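Local coordinates for probable adhesion protein (Pseudomonas aeruginosa PAO1, PDB 6R3Z) that binds a divalent metal ion, seen here as nickel, and probably delivers ferrous iron to a transport system as its solute-binding protein, at residues V108-F113 with P197-E202; A169-A174 with R274-S279; V173-G178 with Y182-F187. All blocks are in the same frame, centred on the assembly; numbering follows the deposited sequence.

Overall arrangement
Contact 1 is at the nickel ion, where the loop after strand 84-86 meets the loop after strand 193-194. These strands belong to two separate parallel sheets, so the metal joins the two halves of the protein. Contact 3 lies next to contact 1, with centres about 11 Å apart, and supplies a further metal ligand. Contact 2 is centred about 22 Å from contact 1 and about 12 Å from contact 3. Contacts 2 and 3 share Val173 and Ala174 on strand 172-175. Along the chain, contact 3 is nested between the two segments of contact 1, while contact 2 finishes near the end of the modelled chain. Strand 172-175 thus runs from helix 260-277 toward the metal.

Contact 1. Residues V108-F113 with P197-E202. With NI (nickel (II) ion), chain B; EDO (1,2-ethanediol), chain D.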
# COMPACT_ATOMS: atom_id res chain seq x y z
N VAL A 108 4.61 7.66 -12.00
CA VAL A 108 3.30 7.18 -11.53
C VAL A 108 3.50 6.60 -10.11
O VAL A 108 4.42 5.81 -9.89
CB VAL A 108 2.67 6.16 -12.52
CG1 VAL A 108 1.63 5.27 -11.83
CG2 VAL A 108 2.06 6.86 -13.73
N ASN A 109 2.67 7.04 -9.15
CA ASN A 109 2.77 6.58 -7.78
C ASN A 109 2.23 5.12 -7.69
O ASN A 109 1.05 4.89 -7.97
CB ASN A 109 2.02 7.51 -6.81
CG ASN A 109 2.36 7.22 -5.35
OD1 ASN A 109 2.48 6.06 -4.93
ND2 ASN A 109 2.52 8.28 -4.55
N PRO A 110 3.06 4.15 -7.30
CA PRO A 110 2.59 2.75 -7.29
C PRO A 110 1.82 2.31 -6.04
O PRO A 110 1.42 1.14 -5.98
CB PRO A 110 3.90 1.96 -7.45
CG PRO A 110 4.92 2.80 -6.73
CD PRO A 110 4.50 4.24 -6.93
N HIS A 111 1.66 3.19 -5.03
CA HIS A 111 1.01 2.86 -3.74
C HIS A 111 -0.53 2.89 -3.78
O HIS A 111 -1.16 3.41 -2.85
CB HIS A 111 1.55 3.76 -2.62
CG HIS A 111 3.02 3.66 -2.44
ND1 HIS A 111 3.89 4.49 -3.15
CD2 HIS A 111 3.75 2.87 -1.62
CE1 HIS A 111 5.11 4.16 -2.75
NE2 HIS A 111 5.08 3.18 -1.84
N THR A 112 -1.12 2.34 -4.86
CA THR A 112 -2.59 2.31 -5.06
C THR A 112 -3.29 1.54 -3.93
O THR A 112 -4.45 1.86 -3.58
CB THR A 112 -2.93 1.69 -6.41
OG1 THR A 112 -2.47 0.33 -6.41
CG2 THR A 112 -2.32 2.47 -7.60
N PHE A 113 -2.58 0.54 -3.33
CA PHE A 113 -3.13 -0.26 -2.22
C PHE A 113 -3.38 0.58 -0.95
O PHE A 113 -4.12 0.13 -0.08
CB PHE A 113 -2.25 -1.48 -1.90
CG PHE A 113 -0.78 -1.17 -1.83
CD1 PHE A 113 -0.18 -0.80 -0.62
CD2 PHE A 113 0.02 -1.25 -2.97
CE1 PHE A 113 1.19 -0.53 -0.55
CE2 PHE A 113 1.40 -0.96 -2.90
CZ PHE A 113 1.97 -0.59 -1.69
N PRO A 197 13.93 11.55 -1.99
CA PRO A 197 13.97 12.11 -3.37
C PRO A 197 13.37 11.20 -4.45
O PRO A 197 12.99 11.69 -5.52
CB PRO A 197 15.45 12.40 -3.60
CG PRO A 197 16.19 11.49 -2.64
CD PRO A 197 15.28 11.37 -1.43
N ALA A 198 13.31 9.89 -4.18
CA ALA A 198 12.72 8.88 -5.07
C ALA A 198 12.26 7.72 -4.19
O ALA A 198 12.70 7.61 -3.04
CB ALA A 198 13.75 8.38 -6.09
N HIS A 199 11.37 6.89 -4.73
CA HIS A 199 10.79 5.75 -4.00
C HIS A 199 11.82 4.90 -3.25
O HIS A 199 12.64 4.22 -3.87
CB HIS A 199 9.93 4.86 -4.94
CG HIS A 199 9.14 3.83 -4.21
ND1 HIS A 199 8.85 2.60 -4.78
CD2 HIS A 199 8.56 3.87 -2.98
CE1 HIS A 199 8.14 1.94 -3.88
NE2 HIS A 199 7.96 2.65 -2.78
N GLY A 200 11.78 5.00 -1.91
CA GLY A 200 12.62 4.23 -1.00
C GLY A 200 14.08 4.62 -0.95
O GLY A 200 14.89 3.87 -0.41
N ILE A 201 14.42 5.80 -1.50
CA ILE A 201 15.79 6.33 -1.52
C ILE A 201 15.96 7.37 -0.42
O ILE A 201 15.19 8.34 -0.35
CB ILE A 201 16.17 6.87 -2.94
CG1 ILE A 201 16.00 5.76 -4.04
CG2 ILE A 201 17.58 7.47 -2.98
CD1 ILE A 201 16.66 4.37 -3.74
N GLU A 202 16.96 7.16 0.45
CA GLU A 202 17.26 8.04 1.56
C GLU A 202 17.83 9.37 0.99
O GLU A 202 18.67 9.33 0.09
CB GLU A 202 18.29 7.37 2.50
CG GLU A 202 18.64 8.11 3.78
CD GLU A 202 19.44 7.31 4.79
OE1 GLU A 202 19.26 6.07 4.85
OE2 GLU A 202 20.23 7.92 5.55
NI NI B . 6.81 2.06 -1.07
C1 EDO D . 19.83 11.33 5.96
O1 EDO D . 20.50 10.43 6.84
C2 EDO D . 20.80 12.47 5.61
O2 EDO D . 21.84 11.92 4.81
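His111 and His199 meet at the nickel ion, each binding it through NE2. This is the metal site of a family 9 solute-binding protein, here made of six histidines. The NE2-nickel distances are 2.2 Å for His111 and 2.1 Å for His199. NE2 of His111 and NE2 of His199 lie 3.1 Å apart as adjacent ligands of the metal, and are not hydrogen-bonded. The side chains arrive from opposite directions. Their ring planes are almost perpendicular, at 89°. His199 NE2 lies near the plane of the His111 ring, at its edge. His111 NE2 stands oblique to the His199 ring. Pro110 adds a looser contact, with CG 4.4 Å from CE1 of His199. His41, His66, His177 and His250 complete the coordination. The site has also been seen with ferrous iron and manganese.

The second shell is clearest at His111. Its CG lies anti to its own carbonyl carbon and beside its backbone N (chi1 -58°), which brings ND1 round to the side chain of Asn109. Asn109 OD1 accepts from both the backbone N and ND1 of His111. The first bond makes an Asx turn. The second fixes the rotation of the ring and would probably make NE2 a better donor to the metal. At the neighbouring coordination position, His199 has its CG anti to the backbone N (chi1 -170°). It sits in a type II beta turn from Ala198 to Ile201, in which Gly200 has positive phi. The turn is closed by Ile201 N donating to Ala198 O at 2.9 Å. CA of His111 rests over one face of the Phe113 ring, 3.9 Å above its plane and offset toward the rim.

Contact 2. Residues A169-A174 with R274-S279; sequences ADFRVA and RAIQES
Phe171 reaches across to the C-terminal end of helix 260-277 and touches Ala275, Ile276 and Ser279. Its CG lies anti to the backbone N (chi1 -172°), which extends the ring from the start of the strand region toward the helix. Phe171 is also the centre of an inverse gamma turn, where the chain enters strand 172-175. The ring meets its three neighbours obliquely, through different carbons. Phe171 CE1 is 3.5 Å from CB of Ser279. Phe171 CE2 is 3.9 Å from CG1 of Ile276, whose side chain crosses that of Phe171 at about a right angle. Phe171 CZ lies 4.4 Å from CB of Ala275. The ring also lies against a backbone oxygen, with Phe171 CE1 3.9 Å from Ala275 O. No hydrogen bond joins the two segments, and the packing is largely apolar.

Ser279 is fixed by its own segment. Its OG sits between the backbone N and the carbonyl carbon (chi1 75°). From there Ser279 OG donates to Ile276 O at 2.7 Å, in the carbonyl plane and on a lone pair. The same oxygen also takes the backbone N of Ser279, so two bonds grip it. Next to Tyr246 of strand 244-248, Arg274 NH2 forms a salt bridge with Glu278 OE2 at 3.0 Å. The carboxylate is met on its syn side, with the nitrogen 28° out of its plane.

Phe171 also packs on Val222 of strand 220-226, next to strand 172-175 in the parallel sheet. Ile276 touches Leu163, Pro167 and Phe187 in loops. The last turn of helix 260-277 thus packs on Phe171, on Tyr246 of strand 244-248 and on these loops.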
# COMPACT_ATOMS: atom_id res chain seq x y z
N ALA A 169 -7.35 26.04 4.89
CA ALA A 169 -6.60 26.17 3.64
C ALA A 169 -5.08 26.09 3.81
O ALA A 169 -4.39 25.67 2.87
CB ALA A 169 -6.97 27.46 2.94
N ASP A 170 -4.56 26.48 5.00
CA ASP A 170 -3.11 26.47 5.29
C ASP A 170 -2.57 25.11 5.81
O ASP A 170 -1.41 25.04 6.24
CB ASP A 170 -2.76 27.61 6.28
CG ASP A 170 -3.23 27.41 7.72
OD1 ASP A 170 -4.16 26.60 7.94
OD2 ASP A 170 -2.67 28.07 8.63
N PHE A 171 -3.41 24.06 5.80
CA PHE A 171 -3.00 22.75 6.31
C PHE A 171 -2.15 22.00 5.28
O PHE A 171 -2.65 21.14 4.56
CB PHE A 171 -4.20 21.93 6.77
CG PHE A 171 -3.87 20.64 7.48
CD1 PHE A 171 -3.37 20.64 8.78
CD2 PHE A 171 -4.07 19.41 6.85
CE1 PHE A 171 -3.10 19.44 9.45
CE2 PHE A 171 -3.81 18.21 7.52
CZ PHE A 171 -3.32 18.24 8.81
N ARG A 172 -0.87 22.36 5.18
CA ARG A 172 0.05 21.67 4.26
C ARG A 172 0.63 20.45 4.95
O ARG A 172 0.95 20.49 6.14
CB ARG A 172 1.13 22.59 3.73
CG ARG A 172 0.66 23.52 2.59
CD ARG A 172 1.87 24.23 1.98
NE ARG A 172 1.51 25.27 1.01
CZ ARG A 172 1.31 25.06 -0.29
NH1 ARG A 172 1.37 23.82 -0.78
NH2 ARG A 172 1.02 26.07 -1.10
N VAL A 173 0.79 19.38 4.17
CA VAL A 173 1.23 18.06 4.61
C VAL A 173 2.51 17.62 3.89
O VAL A 173 2.64 17.83 2.69
CB VAL A 173 0.06 17.06 4.30
CG1 VAL A 173 0.48 15.60 4.37
CG2 VAL A 173 -1.14 17.33 5.20
N ALA A 174 3.42 16.99 4.62
CA ALA A 174 4.62 16.37 4.07
C ALA A 174 4.66 14.89 4.52
O ALA A 174 4.06 14.54 5.54
CB ALA A 174 5.87 17.10 4.54
N ARG A 274 -6.88 12.31 13.28
CA ARG A 274 -6.31 12.94 14.50
C ARG A 274 -5.46 14.18 14.15
O ARG A 274 -5.61 15.22 14.79
CB ARG A 274 -5.47 11.94 15.31
CG ARG A 274 -5.07 12.51 16.67
CD ARG A 274 -4.54 11.46 17.62
NE ARG A 274 -3.32 10.82 17.13
CZ ARG A 274 -2.09 11.25 17.38
NH1 ARG A 274 -1.04 10.60 16.90
NH2 ARG A 274 -1.89 12.34 18.13
N ALA A 275 -4.60 14.07 13.11
CA ALA A 275 -3.75 15.19 12.64
C ALA A 275 -4.64 16.39 12.25
O ALA A 275 -4.35 17.53 12.65
CB ALA A 275 -2.92 14.74 11.45
N ILE A 276 -5.75 16.13 11.54
CA ILE A 276 -6.65 17.22 11.14
C ILE A 276 -7.34 17.82 12.40
O ILE A 276 -7.38 19.05 12.56
CB ILE A 276 -7.69 16.75 10.08
CG1 ILE A 276 -7.00 16.26 8.78
CG2 ILE A 276 -8.73 17.86 9.81
CD1 ILE A 276 -7.91 15.36 7.84
N GLN A 277 -7.87 16.97 13.27
CA GLN A 277 -8.55 17.38 14.51
C GLN A 277 -7.62 18.26 15.37
O GLN A 277 -8.06 19.28 15.90
CB GLN A 277 -9.05 16.16 15.30
CG GLN A 277 -10.15 15.34 14.60
CD GLN A 277 -11.52 15.99 14.58
OE1 GLN A 277 -12.01 16.40 13.52
NE2 GLN A 277 -12.16 16.09 15.73
N GLU A 278 -6.32 17.89 15.46
CA GLU A 278 -5.31 18.61 16.24
C GLU A 278 -4.80 19.90 15.58
O GLU A 278 -4.05 20.65 16.22
CB GLU A 278 -4.14 17.69 16.64
CG GLU A 278 -4.51 16.58 17.61
CD GLU A 278 -3.40 15.62 18.00
OE1 GLU A 278 -2.25 15.80 17.54
OE2 GLU A 278 -3.69 14.67 18.77
N SER A 279 -5.19 20.15 14.31
CA SER A 279 -4.79 21.37 13.60
C SER A 279 -5.66 22.57 13.97
O SER A 279 -5.27 23.71 13.71
CB SER A 279 -4.72 21.14 12.09
OG SER A 279 -6.01 21.08 11.49

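Contact 3. Residues V173-G178 with Y182-F187; sequences VATIHG and YLLREF. With NI (nickel (II) ion), chain B.
The first torsions direct Val173 CG1 and the Leu184 branch toward each other. In Val173, CG1 lies anti to the backbone N (chi1 165°). In Leu184, CG lies anti to the carbonyl carbon and beside the backbone N (chi1 -71°), and chi2 of 155° then places CD1. The two side chains meet tip to tip, with CG1 of Val173 3.8 Å from CD1 of Leu184. The methyl CG2 of Thr175 approaches CD1 of Leu184 more loosely, at 4.5 Å. One leucine methyl thus meets two residues on one side of the strand. All three residues are buried, and no hydrogen bond crosses.

The hydroxyl of Thr175 has a different task. Thr175 OG1 donates to His177 O at 2.7 Å, from above the carbonyl plane and not on a lone pair. This ties the strand end to the loop that carries His177, whose NE2 binds the nickel ion at 2.2 Å. Nearby, Gly178 O accepts from Asn109 ND2, and Tyr182 OH is hydrogen-bonded to Asn109 O.

Strand 172-175, helix 181-185 and strand 193-194 form a beta-alpha-beta unit of a parallel sheet. Its strand-to-helix loop carries a metal ligand, consistent with a solute-binding protein whose metal ligands lie on loops after sheet strands.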
# COMPACT_ATOMS: atom_id res chain seq x y z
N VAL A 173 0.79 19.38 4.17
CA VAL A 173 1.23 18.06 4.61
C VAL A 173 2.51 17.62 3.89
O VAL A 173 2.64 17.83 2.69
CB VAL A 173 0.06 17.06 4.30
CG1 VAL A 173 0.48 15.60 4.37
CG2 VAL A 173 -1.14 17.33 5.20
N ALA A 174 3.42 16.99 4.62
CA ALA A 174 4.62 16.37 4.07
C ALA A 174 4.66 14.89 4.52
O ALA A 174 4.06 14.54 5.54
CB ALA A 174 5.87 17.10 4.54
N THR A 175 5.34 14.02 3.75
CA THR A 175 5.51 12.62 4.12
C THR A 175 6.98 12.25 3.91
O THR A 175 7.64 12.86 3.07
CB THR A 175 4.57 11.65 3.38
OG1 THR A 175 4.96 11.50 2.00
CG2 THR A 175 3.08 12.02 3.50
N ILE A 176 7.48 11.23 4.63
CA ILE A 176 8.88 10.78 4.42
C ILE A 176 8.91 9.93 3.13
O ILE A 176 9.68 10.22 2.21
CB ILE A 176 9.40 9.96 5.65
CG1 ILE A 176 9.50 10.82 6.94
CG2 ILE A 176 10.75 9.26 5.32
CD1 ILE A 176 10.45 12.00 6.91
N HIS A 177 8.06 8.87 3.09
CA HIS A 177 7.92 7.94 1.96
C HIS A 177 6.76 8.44 1.09
O HIS A 177 5.78 8.95 1.62
CB HIS A 177 7.64 6.52 2.49
CG HIS A 177 7.82 5.42 1.49
ND1 HIS A 177 9.07 4.84 1.27
CD2 HIS A 177 6.90 4.75 0.77
CE1 HIS A 177 8.86 3.86 0.40
NE2 HIS A 177 7.57 3.74 0.10
N GLY A 178 6.89 8.33 -0.24
CA GLY A 178 5.84 8.80 -1.15
C GLY A 178 4.66 7.83 -1.28
O GLY A 178 4.18 7.58 -2.38
N TYR A 182 -2.57 8.64 -2.49
CA TYR A 182 -3.92 8.07 -2.70
C TYR A 182 -4.73 8.12 -1.40
O TYR A 182 -5.93 8.39 -1.42
CB TYR A 182 -3.87 6.62 -3.18
CG TYR A 182 -3.19 6.44 -4.51
CD1 TYR A 182 -3.88 6.65 -5.70
CD2 TYR A 182 -1.85 6.08 -4.59
CE1 TYR A 182 -3.26 6.50 -6.94
CE2 TYR A 182 -1.21 5.93 -5.82
CZ TYR A 182 -1.92 6.14 -6.99
OH TYR A 182 -1.32 6.01 -8.22
N LEU A 183 -4.07 7.84 -0.26
CA LEU A 183 -4.72 7.87 1.05
C LEU A 183 -5.25 9.27 1.37
O LEU A 183 -6.41 9.42 1.75
CB LEU A 183 -3.75 7.41 2.14
CG LEU A 183 -4.40 7.10 3.50
CD1 LEU A 183 -3.73 5.94 4.18
CD2 LEU A 183 -4.36 8.32 4.40
N LEU A 184 -4.39 10.30 1.19
CA LEU A 184 -4.78 11.67 1.50
C LEU A 184 -5.82 12.21 0.51
O LEU A 184 -6.65 13.03 0.90
CB LEU A 184 -3.54 12.57 1.63
CG LEU A 184 -2.76 12.25 2.93
CD1 LEU A 184 -1.32 12.62 2.83
CD2 LEU A 184 -3.41 12.92 4.15
N ARG A 185 -5.81 11.68 -0.74
CA ARG A 185 -6.79 12.04 -1.78
C ARG A 185 -8.22 11.70 -1.29
O ARG A 185 -9.18 12.35 -1.70
CB ARG A 185 -6.51 11.26 -3.09
CG ARG A 185 -7.23 11.84 -4.31
CD ARG A 185 -6.72 11.22 -5.59
NE ARG A 185 -7.03 12.06 -6.76
CZ ARG A 185 -8.04 11.83 -7.59
NH1 ARG A 185 -8.84 10.79 -7.41
NH2 ARG A 185 -8.25 12.65 -8.62
N GLU A 186 -8.36 10.71 -0.39
CA GLU A 186 -9.69 10.34 0.11
C GLU A 186 -10.25 11.31 1.15
O GLU A 186 -11.42 11.20 1.53
CB GLU A 186 -9.68 8.92 0.61
CG GLU A 186 -9.26 8.02 -0.53
CD GLU A 186 -9.56 6.57 -0.32
OE1 GLU A 186 -9.09 6.01 0.70
OE2 GLU A 186 -10.27 5.98 -1.17
N PHE A 187 -9.43 12.30 1.53
CA PHE A 187 -9.83 13.40 2.39
C PHE A 187 -9.92 14.68 1.55
O PHE A 187 -10.28 15.73 2.06
CB PHE A 187 -8.82 13.59 3.54
CG PHE A 187 -8.82 12.46 4.54
CD1 PHE A 187 -9.66 12.48 5.64
CD2 PHE A 187 -7.95 11.39 4.39
CE1 PHE A 187 -9.64 11.44 6.58
CE2 PHE A 187 -7.94 10.34 5.32
CZ PHE A 187 -8.79 10.37 6.41
NI NI B . 6.81 2.06 -1.07